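Local coordinates for putative branched chain amino acid ABC transporter, periplasmic amino acid-binding protein (Brucella ovis, PDB 4XFK) that probably serves as the periplasmic substrate-binding component of an ABC transport system that takes up branched-chain and other amino acids, at residues A328-S333 and C393-P398; S345-A350 and D387-S392. The protein carries 1 engineered substitution. One frame throughout, in Å; residues are numbered along the deposited sequence. Where two conformers were deposited one is given.

Contact 1 of 2, residues A328-S333 and C393-P398; sequences AIENAS and CSMKRP
Glu-330 reaches out from the last turn of helix 322-331 with CG anti to its carbonyl carbon (chi1 -69°) and the rest of the chain extended, whereas Arg-397 folds at both chi2 and chi3 (-62° and -49°) so that its guanidinium turns back to meet the carboxylate. The two side chains approach from opposite directions, and their flat ends meet edge on. Nitrogens NH1 and NH2 of Arg-397 grip one oxygen each: NH1 lies 2.8 Å from Glu-330 OE2, and NH2 also lies 2.8 Å from Glu-330 OE1. Each oxygen offers its syn lone pair, and both N-H bonds point nearly straight at their acceptors. The two bonds hold the groups nearly coplanar and resist twisting of either. Glu-330 OE2 carries a further load, since His-348 NE2 also hydrogen-bonds to it; arginine and histidine together would be expected to stabilise negative charge held close to a helix C-terminus. Met-395 comes in from the same extended tail but stands at the margin, its SD 4.5 Å from Glu-330 OE2. Glu-330 also packs against Phe-129 and Phe-132, while Arg-397 lies against Leu-327 one turn earlier in the helix. Here the general lesson is that an extended tail can be fastened to a helix through one pair of side chains while the backbones stay well apart, and the example is a bidentate, end-on carboxylate-guanidinium salt bridge securing the C-terminal tail of a periplasmic binding protein.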
ATOM      1  N   ALA A 328       2.103   7.009  21.014  1.00  8.96           N
ATOM      2  CA  ALA A 328       2.875   5.774  21.075  1.00  9.21           C
ATOM      3  C   ALA A 328       3.265   5.290  19.668  1.00  8.34           C
ATOM      4  O   ALA A 328       4.361   4.765  19.479  1.00 10.11           O
ATOM      5  CB  ALA A 328       2.115   4.690  21.831  1.00 10.01           C
ATOM      6  N   ILE A 329       2.397   5.484  18.674  1.00  8.13           N
ATOM      7  CA  ILE A 329       2.755   5.102  17.309  1.00  7.79           C
ATOM      8  C   ILE A 329       3.926   5.958  16.826  1.00  9.09           C
ATOM      9  O   ILE A 329       4.883   5.443  16.261  1.00  9.48           O
ATOM     10  CB  ILE A 329       1.575   5.230  16.323  1.00  7.91           C
ATOM     11  CG1 ILE A 329       0.425   4.301  16.717  1.00  8.48           C
ATOM     12  CG2 ILE A 329       2.043   4.893  14.900  1.00  9.00           C
ATOM     13  CD1 ILE A 329      -0.867   4.598  15.963  1.00  9.58           C
ATOM     14  N   GLU A 330       3.854   7.264  17.072  1.00  9.15           N
ATOM     15  CA  GLU A 330       4.954   8.160  16.712  1.00  9.36           C
ATOM     16  C   GLU A 330       6.281   7.710  17.307  1.00  9.65           C
ATOM     17  O   GLU A 330       7.332   7.845  16.671  1.00 11.35           O
ATOM     18  CB  GLU A 330       4.669   9.586  17.180  1.00  9.57           C
ATOM     19  CG  GLU A 330       3.553  10.284  16.432  1.00  9.64           C
ATOM     20  CD  GLU A 330       3.427  11.746  16.817  1.00  9.77           C
ATOM     21  OE1 GLU A 330       3.793  12.105  17.956  1.00 11.06           O
ATOM     22  OE2 GLU A 330       2.987  12.548  15.974  1.00  9.64           O
ATOM     23  N   ASN A 331       6.229   7.207  18.540  1.00  9.70           N
ATOM     24  CA  ASN A 331       7.433   6.867  19.289  1.00 11.76           C
ATOM     25  C   ASN A 331       7.910   5.434  19.074  1.00 10.98           C
ATOM     26  O   ASN A 331       8.985   5.064  19.541  1.00 13.49           O
ATOM     27  CB  ASN A 331       7.197   7.066  20.788  1.00 14.03           C
ATOM     28  CG  ASN A 331       6.837   8.490  21.152  1.00 18.79           C
ATOM     29  OD1 ASN A 331       7.182   9.428  20.450  1.00 20.47           O
ATOM     30  ND2 ASN A 331       6.149   8.653  22.279  1.00 21.21           N
ATOM     31  N   ALA A 332       7.112   4.627  18.387  1.00  9.70           N
ATOM     32  CA  ALA A 332       7.369   3.193  18.305  1.00 10.64           C
ATOM     33  C   ALA A 332       8.302   2.807  17.169  1.00  9.66           C
ATOM     34  O   ALA A 332       8.339   3.454  16.121  1.00 11.39           O
ATOM     35  CB  ALA A 332       6.055   2.439  18.161  1.00 12.23           C
ATOM     36  N   SER A 333       9.043   1.729  17.379  1.00  9.41           N
ATOM     37  CA  SER A 333       9.796   1.107  16.301  0.66  8.78           C
ATOM     38  C   SER A 333       9.734  -0.395  16.503  1.00  9.78           C
ATOM     39  O   SER A 333       9.699  -0.880  17.638  1.00 11.75           O
ATOM     40  CB  SER A 333      11.250   1.585  16.275  0.66 11.54           C
ATOM     41  OG  SER A 333      11.925   1.157  17.440  0.66 16.68           O
ATOM     42  N   CYS A 393       2.610  19.816   3.821  1.00 15.34           N
ATOM     43  CA  CYS A 393       2.339  19.190   5.113  1.00 16.07           C
ATOM     44  C   CYS A 393       2.368  20.169   6.280  1.00 17.48           C
ATOM     45  O   CYS A 393       3.355  20.878   6.492  1.00 18.14           O
ATOM     46  CB  CYS A 393       3.331  18.052   5.382  1.00 17.79           C
ATOM     47  SG  CYS A 393       3.388  17.481   7.105  1.00 21.34           S
ATOM     48  N   SER A 394       1.277  20.186   7.036  1.00 18.65           N
ATOM     49  CA  SER A 394       1.218  20.872   8.315  1.00 21.71           C
ATOM     50  C   SER A 394       0.446  19.956   9.249  1.00 22.00           C
ATOM     51  O   SER A 394      -0.590  19.415   8.871  1.00 25.81           O
ATOM     52  CB  SER A 394       0.472  22.193   8.172  1.00 24.47           C
ATOM     53  OG  SER A 394      -0.892  21.952   7.865  1.00 26.26           O
ATOM     54  N   MET A 395       0.938  19.755  10.460  1.00 17.86           N
ATOM     55  CA  MET A 395       0.202  18.924  11.403  1.00 15.45           C
ATOM     56  C   MET A 395       0.071  19.644  12.729  1.00 15.84           C
ATOM     57  O   MET A 395       1.038  20.194  13.250  1.00 17.62           O
ATOM     58  CB  MET A 395       0.873  17.556  11.600  1.00 14.46           C
ATOM     59  CG  MET A 395       0.061  16.564  12.454  1.00 12.66           C
ATOM     60  SD  MET A 395       1.067  15.143  12.874  1.00 14.28           S
ATOM     61  CE  MET A 395       1.117  14.335  11.290  1.00 13.29           C
ATOM     62  N   LYS A 396      -1.136  19.638  13.269  1.00 15.99           N
ATOM     63  CA  LYS A 396      -1.371  20.178  14.593  1.00 17.43           C
ATOM     64  C   LYS A 396      -0.991  19.155  15.661  1.00 16.91           C
ATOM     65  O   LYS A 396      -1.363  17.977  15.575  1.00 21.69           O
ATOM     66  CB  LYS A 396      -2.832  20.596  14.733  1.00 22.34           C
ATOM     67  CG  LYS A 396      -3.237  21.669  13.737  1.00 26.59           C
ATOM     68  CD  LYS A 396      -4.712  22.025  13.852  1.00 30.18           C
ATOM     69  CE  LYS A 396      -5.109  23.007  12.759  1.00 32.93           C
ATOM     70  NZ  LYS A 396      -6.523  23.455  12.887  1.00 34.80           N
ATOM     71  N   ARG A 397      -0.227  19.598  16.652  1.00 15.99           N
ATOM     72  CA  ARG A 397       0.146  18.743  17.771  1.00 16.48           C
ATOM     73  C   ARG A 397      -0.987  18.775  18.794  1.00 19.73           C
ATOM     74  O   ARG A 397      -1.813  19.687  18.781  1.00 21.17           O
ATOM     75  CB  ARG A 397       1.436  19.249  18.438  1.00 16.41           C
ATOM     76  CG  ARG A 397       2.674  19.331  17.549  1.00 16.08           C
ATOM     77  CD  ARG A 397       3.085  17.988  17.002  1.00 13.55           C
ATOM     78  NE  ARG A 397       3.165  16.959  18.031  1.00 12.62           N
ATOM     79  CZ  ARG A 397       3.237  15.660  17.759  1.00 11.84           C
ATOM     80  NH1 ARG A 397       3.240  15.254  16.490  1.00 12.23           N
ATOM     81  NH2 ARG A 397       3.293  14.767  18.742  1.00 11.68           N
ATOM     82  N   PRO A 398      -1.040  17.775  19.682  1.00 22.39           N
ATOM     83  CA  PRO A 398      -1.919  17.912  20.848  1.00 25.73           C
ATOM     84  C   PRO A 398      -1.423  19.090  21.686  1.00 31.42           C
ATOM     85  O   PRO A 398      -0.246  19.113  22.052  1.00 31.88           O
ATOM     86  CB  PRO A 398      -1.700  16.602  21.606  1.00 25.73           C
ATOM     87  CG  PRO A 398      -1.223  15.632  20.563  1.00 23.74           C
ATOM     88  CD  PRO A 398      -0.411  16.446  19.598  1.00 22.68           C
TER

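Contact 2 of 2, residues S345-A350 and D387-S392; sequences SDDHQA and DPVQES. With NA (sodium ion), chain E.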
ATOM      1  N   SER A 345       7.099  11.645  12.620  1.00  9.16           N
ATOM      2  CA  SER A 345       6.098  12.409  13.352  0.67  8.97           C
ATOM      3  C   SER A 345       5.556  13.598  12.564  1.00  9.26           C
ATOM      4  O   SER A 345       4.406  13.984  12.754  1.00 10.58           O
ATOM      5  CB  SER A 345       6.658  12.881  14.688  0.67 11.21           C
ATOM      6  OG  SER A 345       7.759  13.736  14.479  0.67 10.57           O
ATOM      7  N   ASP A 346       6.367  14.156  11.666  1.00 10.34           N
ATOM      8  CA  ASP A 346       5.980  15.367  10.951  1.00  9.97           C
ATOM      9  C   ASP A 346       4.692  15.196  10.166  1.00 10.49           C
ATOM     10  O   ASP A 346       3.855  16.106  10.121  1.00 11.83           O
ATOM     11  CB  ASP A 346       7.067  15.785   9.960  1.00 12.02           C
ATOM     12  CG  ASP A 346       8.423  15.937  10.596  1.00 15.37           C
ATOM     13  OD1 ASP A 346       8.925  14.953  11.187  1.00 16.56           O
ATOM     14  OD2 ASP A 346       8.996  17.045  10.483  1.00 18.70           O
ATOM     15  N   ASP A 347       4.553  14.039   9.525  1.00  9.14           N
ATOM     16  CA  ASP A 347       3.491  13.832   8.549  1.00  8.74           C
ATOM     17  C   ASP A 347       2.773  12.505   8.745  1.00  8.08           C
ATOM     18  O   ASP A 347       1.773  12.242   8.092  1.00  9.07           O
ATOM     19  CB  ASP A 347       4.038  13.944   7.115  1.00  9.20           C
ATOM     20  CG  ASP A 347       5.171  12.958   6.815  1.00  9.02           C
ATOM     21  OD1 ASP A 347       5.684  12.273   7.729  1.00  9.15           O
ATOM     22  OD2 ASP A 347       5.567  12.888   5.630  1.00  9.90           O
ATOM     23  N   HIS A 348       3.282  11.682   9.656  1.00  7.98           N
ATOM     24  CA  HIS A 348       2.771  10.324   9.863  1.00  7.57           C
ATOM     25  C   HIS A 348       2.873   9.440   8.615  1.00  7.19           C
ATOM     26  O   HIS A 348       1.978   8.647   8.309  1.00  8.14           O
ATOM     27  CB  HIS A 348       1.361  10.317  10.471  1.00  7.88           C
ATOM     28  CG  HIS A 348       1.307  10.921  11.837  1.00  7.49           C
ATOM     29  ND1 HIS A 348       0.123  11.171  12.498  1.00  7.71           N
ATOM     30  CD2 HIS A 348       2.297  11.307  12.677  1.00  7.56           C
ATOM     31  CE1 HIS A 348       0.388  11.699  13.680  1.00  7.35           C
ATOM     32  NE2 HIS A 348       1.699  11.793  13.812  1.00  7.94           N
ATOM     33  N   GLN A 349       3.997   9.581   7.918  1.00  7.84           N
ATOM     34  CA  GLN A 349       4.419   8.623   6.908  1.00  6.98           C
ATOM     35  C   GLN A 349       5.392   7.634   7.552  1.00  6.87           C
ATOM     36  O   GLN A 349       6.392   8.042   8.147  1.00  7.56           O
ATOM     37  CB  GLN A 349       5.104   9.350   5.742  1.00  7.56           C
ATOM     38  CG  GLN A 349       5.723   8.428   4.712  1.00  7.57           C
ATOM     39  CD  GLN A 349       4.693   7.510   4.070  1.00  7.15           C
ATOM     40  OE1 GLN A 349       3.695   7.966   3.497  1.00  7.56           O
ATOM     41  NE2 GLN A 349       4.927   6.206   4.166  1.00  7.26           N
ATOM     42  N   ALA A 350       5.096   6.341   7.457  1.00  7.13           N
ATOM     43  CA  ALA A 350       5.992   5.328   8.012  1.00  7.84           C
ATOM     44  C   ALA A 350       7.296   5.240   7.220  1.00  7.26           C
ATOM     45  O   ALA A 350       7.328   5.510   6.009  1.00  7.55           O
ATOM     46  CB  ALA A 350       5.312   3.968   8.065  1.00  7.97           C
ATOM     47  N   ASP A 387      10.076   9.393   1.402  1.00  9.20           N
ATOM     48  CA  ASP A 387      10.095  10.633   0.634  1.00 10.13           C
ATOM     49  C   ASP A 387      10.283  11.818   1.575  1.00  9.83           C
ATOM     50  O   ASP A 387      10.039  11.700   2.772  1.00 10.36           O
ATOM     51  CB  ASP A 387       8.804  10.777  -0.204  1.00 11.06           C
ATOM     52  CG  ASP A 387       7.521  10.699   0.633  1.00 12.54           C
ATOM     53  OD1 ASP A 387       7.391   9.794   1.487  1.00 12.45           O
ATOM     54  OD2 ASP A 387       6.621  11.537   0.407  1.00 14.57           O
ATOM     55  N   PRO A 388      10.729  12.962   1.044  1.00 12.32           N
ATOM     56  CA  PRO A 388      10.867  14.141   1.905  1.00 12.71           C
ATOM     57  C   PRO A 388       9.504  14.582   2.412  1.00 12.22           C
ATOM     58  O   PRO A 388       8.494  14.316   1.767  1.00 13.43           O
ATOM     59  CB  PRO A 388      11.431  15.205   0.956  1.00 15.87           C
ATOM     60  CG  PRO A 388      12.034  14.445  -0.169  1.00 17.80           C
ATOM     61  CD  PRO A 388      11.218  13.203  -0.325  1.00 15.22           C
ATOM     62  N   VAL A 389       9.469  15.235   3.565  1.00 11.37           N
ATOM     63  CA  VAL A 389       8.226  15.796   4.060  1.00 10.90           C
ATOM     64  C   VAL A 389       7.721  16.791   3.018  1.00 12.21           C
ATOM     65  O   VAL A 389       8.464  17.654   2.538  1.00 13.56           O
ATOM     66  CB  VAL A 389       8.426  16.475   5.421  1.00 10.92           C
ATOM     67  CG1 VAL A 389       7.157  17.179   5.856  1.00 11.73           C
ATOM     68  CG2 VAL A 389       8.836  15.444   6.459  1.00 11.15           C
ATOM     69  N   GLN A 390       6.464  16.641   2.633  1.00 12.31           N
ATOM     70  CA  GLN A 390       5.903  17.451   1.564  1.00 12.14           C
ATOM     71  C   GLN A 390       5.753  18.899   1.991  1.00 13.82           C
ATOM     72  O   GLN A 390       5.449  19.186   3.145  1.00 15.05           O
ATOM     73  CB  GLN A 390       4.554  16.898   1.119  1.00 11.52           C
ATOM     74  CG  GLN A 390       4.625  15.538   0.458  1.00 11.86           C
ATOM     75  CD  GLN A 390       3.252  15.009   0.136  1.00 12.16           C
ATOM     76  OE1 GLN A 390       2.519  15.594  -0.660  1.00 13.26           O
ATOM     77  NE2 GLN A 390       2.884  13.907   0.767  1.00 11.59           N
ATOM     78  N   GLU A 391       5.963  19.804   1.043  1.00 15.69           N
ATOM     79  CA  GLU A 391       5.841  21.231   1.297  1.00 17.71           C
ATOM     80  C   GLU A 391       4.465  21.582   1.855  1.00 18.04           C
ATOM     81  O   GLU A 391       4.331  22.491   2.674  1.00 20.37           O
ATOM     82  CB  GLU A 391       6.107  22.014   0.003  1.00 20.53           C
ATOM     83  CG  GLU A 391       7.433  21.658  -0.668  1.00 25.71           C
ATOM     84  CD  GLU A 391       7.484  22.024  -2.146  1.00 29.65           C
ATOM     85  OE1 GLU A 391       6.501  22.597  -2.664  1.00 31.25           O
ATOM     86  OE2 GLU A 391       8.515  21.733  -2.794  1.00 30.90           O
ATOM     87  N   SER A 392       3.450  20.834   1.429  1.00 15.94           N
ATOM     88  CA  SER A 392       2.067  21.096   1.813  1.00 16.30           C
ATOM     89  C   SER A 392       1.678  20.506   3.167  1.00 16.71           C
ATOM     90  O   SER A 392       0.540  20.666   3.605  1.00 18.31           O
ATOM     91  CB  SER A 392       1.123  20.538   0.749  1.00 17.95           C
ATOM     92  OG  SER A 392       1.277  19.133   0.634  1.00 19.08           O
TER
HETATM   93 NA    NA E 503      10.056  13.350  15.163  1.00 24.99          NA
HETATM   94  O   HOH W   1       9.888  11.521  13.532  1.00 15.59           O
HETATM   95  O   HOH W   2      10.450  14.863  13.285  1.00 34.52           O
HETATM   96  O   HOH W   3       4.771  14.622   3.765  1.00 11.12           O
HETATM   97  O   HOH W   4       4.771  12.126   2.403  1.00 17.22           O
HETATM   98  O   HOH W   5       9.108  11.596  16.792  1.00 36.86           O
HETATM   99  O   HOH W   6      12.400  12.867  15.810  1.00 36.94           O
HETATM  100  O   HOH W   7       9.930  15.360  16.622  1.00 36.01           O
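Val-389 sets a methyl group against two successive aspartates, Asp-346 and Asp-347, while water makes the polar joints between the loops. Asp-347 forms an Asx turn, its OD1 accepting from Gln-349 N at 3.2 Å from well above the carboxylate plane (73°). The turn shapes the loop leading into strand 350-360 of this periplasmic binding protein, and OD2 faces the other segment. Direct contacts are van der Waals. Because chi1 (174°) puts CG1 anti to the backbone N, Val-389 CG2 stands anti to the carbonyl carbon and meets Asp-346 CB at 3.9 Å, the side chains crossing at about a right angle. Gln-349 CG and Asp-387 OD1, 3.9 Å apart, cross likewise. One water sits 2.7 Å from Asp-347 OD2 and 2.9 Å from Gln-390 N; a second joins Asp-387 OD2 to Gln-390 NE2. Asp-347 OD2 and Asp-387 OD1, like charges, are 5.5 Å apart. Arg-344 probably eases this, with a salt bridge to Asp-347 OD2 and a hydrogen bond to Asp-387 O, while Asn-137 holds Asp-387 OD1 and Arg-133 holds Gln-349 OE1. Asp-346 OD1 meanwhile holds one of five waters round a sodium ion, whose sixth ligand is Ser-345 OG, in the conformer given, at 2.4 Å.

How the contacts relate
Contact 1 is a surface fastening and contact 2 a largely buried one, yet both secure the same C-terminal run of chain, since 393-398 follows directly on 387-392. Their centres are 10 Å apart. In contact 1 the tail is tied to a helix by paired opposite charges; in contact 2 it is laid beside a loop leading into a strand, where acidic side chains meet through bridging waters and are paired with residues outside the segments. The two also touch each other: Met-395 CE packs 3.5 Å from His-348 CG, and Cys-393 SG lies 3.3 Å from Asp-346 O. Loop 345-350 thus touches the tail in both segments.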